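Local coordinates for protein alternansucrase (PDB 6HVG) that belongs to glycosyl hydrolase family 70 and is a large multidomain bacterial enzyme with a calcium-bearing, TIM-barrel-type catalytic core and flanking cell-wall-binding-type repeats, at residues L807-A812 with A998-Y1003; L814-D819 with I910-G915; G827-E832 with P845-L850. All coordinates share one frame; numbering follows the deposited sequence.

Interaction 1 of 3, residues L807-A812 with A998-Y1003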
ATOM      1  N   LEU A 807       7.557  21.394 -13.965  1.00 54.12           N
ATOM      2  CA  LEU A 807       7.037  20.539 -15.022  1.00 52.45           C
ATOM      3  C   LEU A 807       7.356  21.025 -16.446  1.00 55.45           C
ATOM      4  O   LEU A 807       7.716  20.203 -17.300  1.00 58.46           O
ATOM      5  CB  LEU A 807       5.537  20.313 -14.841  1.00 50.51           C
ATOM      6  CG  LEU A 807       5.211  19.345 -13.686  1.00 48.69           C
ATOM      7  CD1 LEU A 807       3.722  19.190 -13.506  1.00 47.37           C
ATOM      8  CD2 LEU A 807       5.828  17.981 -13.904  1.00 48.72           C
ATOM      9  N   PRO A 808       7.248  22.342 -16.710  1.00 53.49           N
ATOM     10  CA  PRO A 808       7.680  22.831 -18.018  1.00 54.60           C
ATOM     11  C   PRO A 808       9.142  22.524 -18.345  1.00 54.21           C
ATOM     12  O   PRO A 808       9.455  22.126 -19.460  1.00 58.14           O
ATOM     13  CB  PRO A 808       7.456  24.342 -17.909  1.00 55.32           C
ATOM     14  CG  PRO A 808       6.309  24.456 -16.982  1.00 54.34           C
ATOM     15  CD  PRO A 808       6.528  23.379 -15.958  1.00 53.35           C
ATOM     16  N   SER A 809      10.025  22.706 -17.374  1.00 53.17           N
ATOM     17  CA  SER A 809      11.445  22.472 -17.581  1.00 53.26           C
ATOM     18  C   SER A 809      11.701  20.995 -17.804  1.00 51.48           C
ATOM     19  O   SER A 809      12.532  20.613 -18.625  1.00 52.66           O
ATOM     20  CB  SER A 809      12.254  23.007 -16.382  1.00 52.87           C
ATOM     21  OG  SER A 809      11.739  24.254 -15.929  1.00 53.08           O
ATOM     22  N   ALA A 810      10.996  20.166 -17.051  1.00 52.95           N
ATOM     23  CA  ALA A 810      11.087  18.718 -17.203  1.00 53.71           C
ATOM     24  C   ALA A 810      10.648  18.273 -18.600  1.00 52.62           C
ATOM     25  O   ALA A 810      11.315  17.458 -19.217  1.00 53.52           O
ATOM     26  CB  ALA A 810      10.241  18.027 -16.140  1.00 55.19           C
ATOM     27  N   TYR A 811       9.532  18.812 -19.093  1.00 51.09           N
ATOM     28  CA  TYR A 811       9.081  18.534 -20.460  1.00 48.26           C
ATOM     29  C   TYR A 811      10.046  19.072 -21.527  1.00 46.36           C
ATOM     30  O   TYR A 811      10.250  18.440 -22.553  1.00 45.25           O
ATOM     31  CB  TYR A 811       7.645  19.022 -20.694  1.00 47.58           C
ATOM     32  CG  TYR A 811       6.613  17.991 -20.265  1.00 47.14           C
ATOM     33  CD1 TYR A 811       6.190  17.012 -21.133  1.00 47.95           C
ATOM     34  CD2 TYR A 811       6.091  17.986 -18.986  1.00 47.44           C
ATOM     35  CE1 TYR A 811       5.258  16.057 -20.743  1.00 48.27           C
ATOM     36  CE2 TYR A 811       5.162  17.043 -18.585  1.00 46.47           C
ATOM     37  CZ  TYR A 811       4.750  16.080 -19.466  1.00 46.88           C
ATOM     38  OH  TYR A 811       3.837  15.127 -19.078  1.00 47.41           O
ATOM     39  N   ALA A 812      10.680  20.205 -21.274  1.00 47.37           N
ATOM     40  CA  ALA A 812      11.673  20.728 -22.209  1.00 48.50           C
ATOM     41  C   ALA A 812      12.761  19.697 -22.448  1.00 48.80           C
ATOM     42  O   ALA A 812      13.188  19.484 -23.588  1.00 53.43           O
ATOM     43  CB  ALA A 812      12.283  22.028 -21.700  1.00 49.90           C
ATOM     44  N   ALA A 998       4.338  30.008 -10.304  1.00 65.06           N
ATOM     45  CA  ALA A 998       3.591  28.773 -10.531  1.00 66.75           C
ATOM     46  C   ALA A 998       4.199  27.860 -11.617  1.00 70.95           C
ATOM     47  O   ALA A 998       4.131  26.635 -11.503  1.00 76.14           O
ATOM     48  CB  ALA A 998       2.138  29.079 -10.871  1.00 67.85           C
ATOM     49  N   LEU A 999       4.787  28.445 -12.656  1.00 70.54           N
ATOM     50  CA  LEU A 999       5.307  27.669 -13.797  1.00 65.95           C
ATOM     51  C   LEU A 999       6.769  27.192 -13.629  1.00 66.00           C
ATOM     52  O   LEU A 999       7.190  26.239 -14.302  1.00 66.38           O
ATOM     53  CB  LEU A 999       5.167  28.474 -15.097  1.00 62.66           C
ATOM     54  CG  LEU A 999       3.735  28.847 -15.496  1.00 62.05           C
ATOM     55  CD1 LEU A 999       3.721  30.003 -16.481  1.00 60.43           C
ATOM     56  CD2 LEU A 999       2.984  27.659 -16.070  1.00 62.08           C
ATOM     57  N   ILE A1000       7.549  27.831 -12.753  1.00 62.66           N
ATOM     58  CA  ILE A1000       8.951  27.436 -12.585  1.00 60.75           C
ATOM     59  C   ILE A1000       9.534  27.764 -11.204  1.00 62.04           C
ATOM     60  O   ILE A1000       9.133  28.724 -10.550  1.00 68.13           O
ATOM     61  CB  ILE A1000       9.832  28.039 -13.712  1.00 61.07           C
ATOM     62  CG1 ILE A1000      11.229  27.419 -13.715  1.00 61.84           C
ATOM     63  CG2 ILE A1000       9.942  29.547 -13.599  1.00 62.54           C
ATOM     64  CD1 ILE A1000      12.019  27.667 -14.984  1.00 61.65           C
ATOM     65  N   SER A1001      10.478  26.929 -10.784  1.00 60.62           N
ATOM     66  CA  SER A1001      11.358  27.178  -9.656  1.00 62.12           C
ATOM     67  C   SER A1001      12.767  26.871 -10.142  1.00 60.30           C
ATOM     68  O   SER A1001      13.309  25.795  -9.879  1.00 60.69           O
ATOM     69  CB  SER A1001      11.015  26.279  -8.471  1.00 64.96           C
ATOM     70  OG  SER A1001       9.640  26.391  -8.117  1.00 75.89           O
ATOM     71  N   GLY A1002      13.348  27.837 -10.846  1.00 59.04           N
ATOM     72  CA  GLY A1002      14.670  27.697 -11.455  1.00 59.45           C
ATOM     73  C   GLY A1002      14.762  28.524 -12.722  1.00 59.40           C
ATOM     74  O   GLY A1002      14.131  29.581 -12.826  1.00 60.65           O
ATOM     75  N   TYR A1003      15.544  28.050 -13.688  1.00 59.60           N
ATOM     76  CA  TYR A1003      15.664  28.733 -14.989  1.00 61.73           C
ATOM     77  C   TYR A1003      15.249  27.827 -16.142  1.00 59.48           C
ATOM     78  O   TYR A1003      15.441  26.619 -16.059  1.00 60.99           O
ATOM     79  CB  TYR A1003      17.099  29.215 -15.247  1.00 60.39           C
ATOM     80  CG  TYR A1003      17.188  29.962 -16.548  1.00 60.67           C
ATOM     81  CD1 TYR A1003      16.743  31.264 -16.642  1.00 62.43           C
ATOM     82  CD2 TYR A1003      17.637  29.348 -17.704  1.00 60.80           C
ATOM     83  CE1 TYR A1003      16.779  31.950 -17.841  1.00 61.14           C
ATOM     84  CE2 TYR A1003      17.686  30.039 -18.904  1.00 59.89           C
ATOM     85  CZ  TYR A1003      17.253  31.335 -18.962  1.00 59.27           C
ATOM     86  OH  TYR A1003      17.295  32.026 -20.147  1.00 63.69           O
TER
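Pro-808 lays one side of its ring against the backbone carbonyl of Leu-999. Two ring carbons share the approach, CG at 3.3 Å from Leu-999 O and CD only slightly farther off, so the oxygen meets the CG–CD edge of the pyrrolidine. Carbon stands against oxygen here, and no hydrogen bond joins the two segments. The Leu-999 side chain stays looser, its CB 4.6 Å from Pro-808 CG, and the closest approach is made by its carbonyl oxygen.

One residue on, Ser-809 turns its hydroxyl to the end of Ile-1000. Ser-809 OG lies 3.6 Å from Ile-1000 CD1, with CG1 of the same isoleucine also close. Ile-1000 delivers that methyl by extending its longer branch, CG1 anti to the backbone N (chi1 -169°) and CD1 continuing outward. Successive helix residues thus meet successive residues of 998-1003, over a small and largely buried surface.

Beyond Ile-1000 the chain turns a corner at Ser-1001 and Gly-1002, and Asn-806, just ahead of the helix segment, accepts the Ser-1001 N-H through its side-chain oxygen.

The contact joins the first turn of helix 807-814 to the connection between strands 995-997 and 1003-1009. Strand 910-915 borders the helix at Ser-809, which packs on Val-914, while helix 844-857 covers another part of it through Val-846 on Pro-808 and Leu-850 on Ala-812.

Interaction 2 of 3, residues L814-D819 with I910-G915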
ATOM      1  N   LEU A 814      12.474  16.291 -21.587  1.00 48.58           N
ATOM      2  CA  LEU A 814      11.829  15.079 -22.078  1.00 50.56           C
ATOM      3  C   LEU A 814      11.662  15.110 -23.582  1.00 49.75           C
ATOM      4  O   LEU A 814      11.915  14.114 -24.264  1.00 55.99           O
ATOM      5  CB  LEU A 814      10.449  14.892 -21.446  1.00 50.84           C
ATOM      6  CG  LEU A 814       9.776  13.570 -21.779  1.00 49.00           C
ATOM      7  CD1 LEU A 814      10.450  12.432 -21.027  1.00 47.93           C
ATOM      8  CD2 LEU A 814       8.295  13.624 -21.438  1.00 51.08           C
ATOM      9  N   LEU A 815      11.244  16.264 -24.084  1.00 47.56           N
ATOM     10  CA  LEU A 815      10.834  16.411 -25.482  1.00 47.58           C
ATOM     11  C   LEU A 815      11.965  16.711 -26.455  1.00 49.24           C
ATOM     12  O   LEU A 815      11.738  16.698 -27.655  1.00 52.16           O
ATOM     13  CB  LEU A 815       9.759  17.494 -25.599  1.00 45.30           C
ATOM     14  CG  LEU A 815       8.450  17.182 -24.858  1.00 44.37           C
ATOM     15  CD1 LEU A 815       7.537  18.385 -24.862  1.00 44.94           C
ATOM     16  CD2 LEU A 815       7.719  15.980 -25.436  1.00 43.15           C
ATOM     17  N   THR A 816      13.172  16.971 -25.947  1.00 50.21           N
ATOM     18  CA  THR A 816      14.368  17.170 -26.789  1.00 48.68           C
ATOM     19  C   THR A 816      15.392  16.028 -26.697  1.00 48.22           C
ATOM     20  O   THR A 816      16.364  16.011 -27.443  1.00 48.35           O
ATOM     21  CB  THR A 816      15.090  18.489 -26.428  1.00 50.48           C
ATOM     22  OG1 THR A 816      15.423  18.519 -25.027  1.00 54.45           O
ATOM     23  CG2 THR A 816      14.210  19.666 -26.749  1.00 51.15           C
ATOM     24  N   ASN A 817      15.195  15.075 -25.787  1.00 47.57           N
ATOM     25  CA  ASN A 817      16.130  13.950 -25.652  1.00 47.06           C
ATOM     26  C   ASN A 817      16.130  13.016 -26.865  1.00 46.23           C
ATOM     27  O   ASN A 817      15.067  12.559 -27.330  1.00 47.48           O
ATOM     28  CB  ASN A 817      15.812  13.123 -24.392  1.00 47.74           C
ATOM     29  CG  ASN A 817      16.499  13.651 -23.129  1.00 48.24           C
ATOM     30  OD1 ASN A 817      17.380  14.491 -23.185  1.00 46.09           O
ATOM     31  ND2 ASN A 817      16.074  13.137 -21.968  1.00 47.46           N
ATOM     32  N   LYS A 818      17.332  12.705 -27.332  1.00 44.95           N
ATOM     33  CA  LYS A 818      17.537  11.681 -28.336  1.00 46.81           C
ATOM     34  C   LYS A 818      17.369  10.268 -27.732  1.00 46.98           C
ATOM     35  O   LYS A 818      17.543  10.053 -26.529  1.00 48.10           O
ATOM     36  CB  LYS A 818      18.938  11.826 -28.932  1.00 49.10           C
ATOM     37  CG  LYS A 818      19.262  10.904 -30.099  1.00 50.70           C
ATOM     38  CD  LYS A 818      20.635  11.214 -30.676  1.00 51.89           C
ATOM     39  CE  LYS A 818      21.243  10.017 -31.388  1.00 54.94           C
ATOM     40  NZ  LYS A 818      20.429   9.541 -32.535  1.00 57.42           N
ATOM     41  N   ASP A 819      17.009   9.314 -28.581  1.00 47.42           N
ATOM     42  CA  ASP A 819      16.866   7.905 -28.210  1.00 46.50           C
ATOM     43  C   ASP A 819      15.838   7.700 -27.087  1.00 44.96           C
ATOM     44  O   ASP A 819      16.150   7.145 -26.036  1.00 47.04           O
ATOM     45  CB  ASP A 819      18.231   7.294 -27.839  1.00 47.36           C
ATOM     46  CG  ASP A 819      19.123   7.049 -29.044  1.00 50.40           C
ATOM     47  OD1 ASP A 819      18.607   6.609 -30.102  1.00 55.14           O
ATOM     48  OD2 ASP A 819      20.360   7.269 -28.936  1.00 52.71           O
ATOM     49  N   ILE A 910      17.978  22.550 -31.740  1.00 50.77           N
ATOM     50  CA  ILE A 910      17.372  23.277 -30.636  1.00 52.28           C
ATOM     51  C   ILE A 910      18.364  23.387 -29.472  1.00 53.30           C
ATOM     52  O   ILE A 910      19.261  22.555 -29.347  1.00 52.59           O
ATOM     53  CB  ILE A 910      16.071  22.568 -30.190  1.00 53.70           C
ATOM     54  CG1 ILE A 910      15.273  23.424 -29.213  1.00 55.77           C
ATOM     55  CG2 ILE A 910      16.370  21.231 -29.540  1.00 54.53           C
ATOM     56  CD1 ILE A 910      13.825  22.967 -29.027  1.00 54.46           C
ATOM     57  N   GLY A 911      18.211  24.427 -28.651  1.00 53.71           N
ATOM     58  CA  GLY A 911      19.068  24.639 -27.491  1.00 52.53           C
ATOM     59  C   GLY A 911      18.232  24.787 -26.240  1.00 52.50           C
ATOM     60  O   GLY A 911      17.299  25.591 -26.204  1.00 53.82           O
ATOM     61  N   VAL A 912      18.538  23.990 -25.222  1.00 53.51           N
ATOM     62  CA  VAL A 912      17.792  24.022 -23.962  1.00 52.70           C
ATOM     63  C   VAL A 912      18.730  24.279 -22.778  1.00 54.66           C
ATOM     64  O   VAL A 912      19.762  23.619 -22.638  1.00 52.19           O
ATOM     65  CB  VAL A 912      17.023  22.735 -23.734  1.00 50.71           C
ATOM     66  CG1 VAL A 912      16.210  22.817 -22.443  1.00 51.51           C
ATOM     67  CG2 VAL A 912      16.115  22.482 -24.915  1.00 50.81           C
ATOM     68  N   ILE A 913      18.364  25.280 -21.973  1.00 55.25           N
ATOM     69  CA  ILE A 913      19.056  25.632 -20.749  1.00 56.31           C
ATOM     70  C   ILE A 913      18.062  25.508 -19.598  1.00 56.53           C
ATOM     71  O   ILE A 913      16.980  26.097 -19.657  1.00 59.97           O
ATOM     72  CB  ILE A 913      19.585  27.075 -20.799  1.00 56.71           C
ATOM     73  CG1 ILE A 913      20.433  27.286 -22.059  1.00 56.41           C
ATOM     74  CG2 ILE A 913      20.404  27.371 -19.546  1.00 58.13           C
ATOM     75  CD1 ILE A 913      20.736  28.735 -22.339  1.00 57.29           C
ATOM     76  N   VAL A 914      18.436  24.780 -18.545  1.00 53.74           N
ATOM     77  CA  VAL A 914      17.544  24.586 -17.400  1.00 53.55           C
ATOM     78  C   VAL A 914      18.293  24.580 -16.073  1.00 52.62           C
ATOM     79  O   VAL A 914      19.406  24.101 -15.982  1.00 52.55           O
ATOM     80  CB  VAL A 914      16.688  23.316 -17.568  1.00 53.89           C
ATOM     81  CG1 VAL A 914      17.522  22.183 -18.091  1.00 57.91           C
ATOM     82  CG2 VAL A 914      15.989  22.909 -16.279  1.00 52.15           C
ATOM     83  N   GLY A 915      17.658  25.150 -15.053  1.00 53.68           N
ATOM     84  CA  GLY A 915      18.202  25.196 -13.701  1.00 55.15           C
ATOM     85  C   GLY A 915      17.148  24.876 -12.667  1.00 56.09           C
ATOM     86  O   GLY A 915      15.957  24.999 -12.936  1.00 56.63           O
TER
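A single methyl, CG2 of Thr-816, carries most of this contact, meeting two aliphatic side chains of strand 910-915. It lies 3.9 Å from Ile-910 CG2 and is equally close to Val-912 CG2, with Ile-910 CD1 hardly farther away. Ile-910 and Val-912 are two residues apart and both point toward the threonine, so the methyl sits against the pair. The Thr-816 side chain crosses that of Ile-910 at about a right angle and that of Val-912 at a slant. Contact across the segments is purely van der Waals, and that includes Thr-816 OG1, 4.0 Å from Val-912 CG2.

The hydroxyl is engaged on its own side. Thr-816 OG1 donates to the carbonyl oxygen of Ala-812, four residues back, and has a weak second bond with Met-813 O. With OG1 placed between the backbone N and the carbonyl carbon (chi1 56°), the oxygen can turn back to the helix end while CG2 is left to face the strand. The Thr-816 carbonyl is bound by Arg-885 NH1; Arg-885 also pairs through its backbone with Ile-910, so one residue is bonded to both sides of the contact.

Thr-816 lies in the link from helix 807-814 to strand 821-825 of the eight-stranded parallel barrel. Strand 910-915 runs inside the large antiparallel sheet, probably domain C of this family, between antiparallel neighbours 881-885 and 1003-1009. Val-912 also packs on Ala-812, and Val-1006 of the second neighbour touches both Ile-910 and Val-912.

Interaction 3 of 3, residues G827-E832 with P845-L850; sequences GDMYLE and PVISAL
Met-829 and Ile-847 form the apolar centre of the contact. The sulfur does the touching: Met-829 SD lies 3.7 Å from Ile-847 CG2 and 3.9 Å from Ile-847 CB, so it rests at the branch point of the isoleucine, the two side chains passing each other at a slant. The methionine chain is folded rather than extended, bent at both chi2 (-70°) and chi3 (-77°). These bends set the sulfur against the helix and carry the terminal methyl past Ile-847 to the next residue.

Mixed contacts flank this pair. Met-829 CE approaches the hydroxyl of Ser-848, 3.7 Å from its OG, a methyl-to-oxygen touch without a bond. The other branch of Ile-847 runs out with chi2 at 170° and sets CD1 3.7 Å from the backbone oxygen of Asp-828. The same methyl is also 4.3 Å from Asp-828 CB, so it spans the backbone and the root of the side chain.

Polar groups are bonded outside the pair of segments. The Asp-828 carboxylate divides its oxygens between a salt bridge from OD1 to Arg-750 NH2 and a hydrogen bond from OD2 to Tyr-811 OH, and Glu-832 OE2 forms a salt bridge with NH1 of the same arginine. Asn-844 serves both segments, its ND2 donating to Met-829 O and its carbonyl accepting from Ser-848 OG, while the Asp-828 carbonyl is bonded by Thr-841 OG1.

Between the short helix 826-829 and helix 844-857, then, direct cohesion is van der Waals packing of a polarisable thioether sulfur against a beta-branched side chain. The hydrogen bonds and ion pairs that hold the polar groups run to residues around the two segments, and the shared guanidinium of Arg-750 would be expected to stabilise Asp-828 and Glu-832 in their charged forms.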
ATOM      1  N   GLY A 827      -2.842  14.880 -17.598  1.00 49.54           N
ATOM      2  CA  GLY A 827      -2.969  15.710 -16.400  1.00 51.65           C
ATOM      3  C   GLY A 827      -1.964  16.824 -16.230  1.00 51.64           C
ATOM      4  O   GLY A 827      -2.106  17.635 -15.329  1.00 56.19           O
ATOM      5  N   ASP A 828      -0.942  16.842 -17.071  1.00 51.48           N
ATOM      6  CA  ASP A 828      -0.053  17.988 -17.198  1.00 51.55           C
ATOM      7  C   ASP A 828      -0.554  18.960 -18.264  1.00 51.26           C
ATOM      8  O   ASP A 828      -0.074  20.089 -18.340  1.00 51.81           O
ATOM      9  CB  ASP A 828       1.366  17.528 -17.565  1.00 53.44           C
ATOM     10  CG  ASP A 828       2.014  16.707 -16.462  1.00 57.98           C
ATOM     11  OD1 ASP A 828       1.698  16.989 -15.282  1.00 56.81           O
ATOM     12  OD2 ASP A 828       2.817  15.788 -16.790  1.00 57.89           O
ATOM     13  N   MET A 829      -1.498  18.512 -19.092  1.00 50.56           N
ATOM     14  CA  MET A 829      -2.077  19.326 -20.161  1.00 54.00           C
ATOM     15  C   MET A 829      -3.463  19.865 -19.788  1.00 55.15           C
ATOM     16  O   MET A 829      -3.790  21.010 -20.096  1.00 57.33           O
ATOM     17  CB  MET A 829      -2.184  18.503 -21.443  1.00 56.30           C
ATOM     18  CG  MET A 829      -0.846  18.031 -21.993  1.00 56.88           C
ATOM     19  SD  MET A 829       0.126  19.399 -22.642  1.00 62.54           S
ATOM     20  CE  MET A 829      -0.712  19.658 -24.206  1.00 61.71           C
ATOM     21  N   TYR A 830      -4.274  19.029 -19.148  1.00 53.96           N
ATOM     22  CA  TYR A 830      -5.595  19.409 -18.682  1.00 54.21           C
ATOM     23  C   TYR A 830      -5.699  19.042 -17.214  1.00 56.45           C
ATOM     24  O   TYR A 830      -4.867  18.290 -16.698  1.00 61.76           O
ATOM     25  CB  TYR A 830      -6.668  18.731 -19.535  1.00 54.72           C
ATOM     26  CG  TYR A 830      -6.553  19.156 -20.977  1.00 59.84           C
ATOM     27  CD1 TYR A 830      -5.745  18.449 -21.869  1.00 62.13           C
ATOM     28  CD2 TYR A 830      -7.195  20.313 -21.446  1.00 62.79           C
ATOM     29  CE1 TYR A 830      -5.610  18.855 -23.187  1.00 67.48           C
ATOM     30  CE2 TYR A 830      -7.053  20.736 -22.765  1.00 64.96           C
ATOM     31  CZ  TYR A 830      -6.266  20.003 -23.630  1.00 67.31           C
ATOM     32  OH  TYR A 830      -6.114  20.393 -24.932  1.00 67.57           O
ATOM     33  N   LEU A 831      -6.691  19.593 -16.517  1.00 55.20           N
ATOM     34  CA  LEU A 831      -6.828  19.334 -15.091  1.00 53.61           C
ATOM     35  C   LEU A 831      -7.314  17.914 -14.837  1.00 52.90           C
ATOM     36  O   LEU A 831      -8.216  17.420 -15.534  1.00 54.35           O
ATOM     37  CB  LEU A 831      -7.790  20.331 -14.460  1.00 56.14           C
ATOM     38  CG  LEU A 831      -7.318  21.790 -14.425  1.00 55.91           C
ATOM     39  CD1 LEU A 831      -8.417  22.662 -13.837  1.00 55.93           C
ATOM     40  CD2 LEU A 831      -6.010  21.966 -13.652  1.00 54.71           C
ATOM     41  N   GLU A 832      -6.734  17.279 -13.820  1.00 50.58           N
ATOM     42  CA  GLU A 832      -6.918  15.839 -13.572  1.00 48.72           C
ATOM     43  C   GLU A 832      -8.288  15.408 -13.094  1.00 49.45           C
ATOM     44  O   GLU A 832      -8.613  14.230 -13.197  1.00 50.92           O
ATOM     45  CB  GLU A 832      -5.874  15.330 -12.588  1.00 48.30           C
ATOM     46  CG  GLU A 832      -4.568  14.968 -13.269  1.00 49.10           C
ATOM     47  CD  GLU A 832      -3.382  15.039 -12.343  1.00 49.48           C
ATOM     48  OE1 GLU A 832      -3.096  16.117 -11.808  1.00 49.01           O
ATOM     49  OE2 GLU A 832      -2.726  14.015 -12.150  1.00 51.89           O
ATOM     50  N   PRO A 845       0.344  25.853 -22.535  1.00 57.40           N
ATOM     51  CA  PRO A 845       0.945  26.605 -23.634  1.00 58.27           C
ATOM     52  C   PRO A 845       2.419  26.281 -23.839  1.00 56.61           C
ATOM     53  O   PRO A 845       2.851  26.103 -24.974  1.00 58.97           O
ATOM     54  CB  PRO A 845       0.744  28.068 -23.210  1.00 57.95           C
ATOM     55  CG  PRO A 845      -0.385  28.019 -22.244  1.00 57.83           C
ATOM     56  CD  PRO A 845      -0.152  26.752 -21.482  1.00 58.88           C
ATOM     57  N   VAL A 846       3.177  26.190 -22.754  1.00 57.99           N
ATOM     58  CA  VAL A 846       4.626  25.915 -22.843  1.00 58.96           C
ATOM     59  C   VAL A 846       4.879  24.521 -23.405  1.00 58.31           C
ATOM     60  O   VAL A 846       5.692  24.336 -24.295  1.00 61.80           O
ATOM     61  CB  VAL A 846       5.343  26.020 -21.476  1.00 58.71           C
ATOM     62  CG1 VAL A 846       6.854  25.959 -21.657  1.00 58.30           C
ATOM     63  CG2 VAL A 846       4.956  27.311 -20.774  1.00 63.88           C
ATOM     64  N   ILE A 847       4.148  23.541 -22.907  1.00 57.18           N
ATOM     65  CA  ILE A 847       4.307  22.173 -23.358  1.00 55.37           C
ATOM     66  C   ILE A 847       3.812  22.036 -24.809  1.00 54.41           C
ATOM     67  O   ILE A 847       4.398  21.303 -25.590  1.00 56.17           O
ATOM     68  CB  ILE A 847       3.558  21.192 -22.432  1.00 57.98           C
ATOM     69  CG1 ILE A 847       4.030  21.319 -20.969  1.00 57.99           C
ATOM     70  CG2 ILE A 847       3.757  19.766 -22.904  1.00 58.26           C
ATOM     71  CD1 ILE A 847       3.174  20.549 -19.986  1.00 59.31           C
ATOM     72  N   SER A 848       2.738  22.754 -25.170  1.00 51.57           N
ATOM     73  CA  SER A 848       2.212  22.739 -26.540  1.00 48.76           C
ATOM     74  C   SER A 848       3.227  23.307 -27.533  1.00 48.20           C
ATOM     75  O   SER A 848       3.379  22.800 -28.648  1.00 45.87           O
ATOM     76  CB  SER A 848       0.904  23.522 -26.630  1.00 49.18           C
ATOM     77  OG  SER A 848      -0.107  22.926 -25.818  1.00 49.39           O
ATOM     78  N   ALA A 849       3.923  24.356 -27.111  1.00 46.65           N
ATOM     79  CA  ALA A 849       4.986  24.951 -27.905  1.00 46.48           C
ATOM     80  C   ALA A 849       6.144  23.994 -28.098  1.00 46.48           C
ATOM     81  O   ALA A 849       6.638  23.807 -29.227  1.00 51.19           O
ATOM     82  CB  ALA A 849       5.478  26.229 -27.252  1.00 47.42           C
ATOM     83  N   LEU A 850       6.583  23.390 -27.002  1.00 46.73           N
ATOM     84  CA  LEU A 850       7.656  22.393 -27.043  1.00 47.04           C
ATOM     85  C   LEU A 850       7.314  21.258 -28.001  1.00 45.22           C
ATOM     86  O   LEU A 850       8.168  20.783 -28.755  1.00 42.56           O
ATOM     87  CB  LEU A 850       7.949  21.848 -25.631  1.00 46.18           C
ATOM     88  CG  LEU A 850       8.655  22.834 -24.691  1.00 46.03           C
ATOM     89  CD1 LEU A 850       8.600  22.325 -23.260  1.00 46.76           C
ATOM     90  CD2 LEU A 850      10.092  23.100 -25.094  1.00 44.97           C
TER

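How the interactions relate
From the N terminus, the chain enters helix 807-814, where interaction 1 begins, and runs straight on into 814-819, where interaction 2 begins. After barrel strand 821-825 it makes interaction 3, which closes the shortest loop, 12 residues between 827-832 and 845-850. Interaction 2 closes at strand 910-915, spanning 90 residues, and interaction 1 at 998-1003, spanning 185. The three nest one inside the next and none cross. Interaction 3 ties together two helices, whereas interaction 1 joins helix 807-814 to the corner leading into strand 1003-1009, and interaction 2 joins its exit loop to strand 910-915 of the same antiparallel sheet. Tyr-1003 O and Gly-915 N, 2.8 Å apart, connect the two sheet-side segments directly.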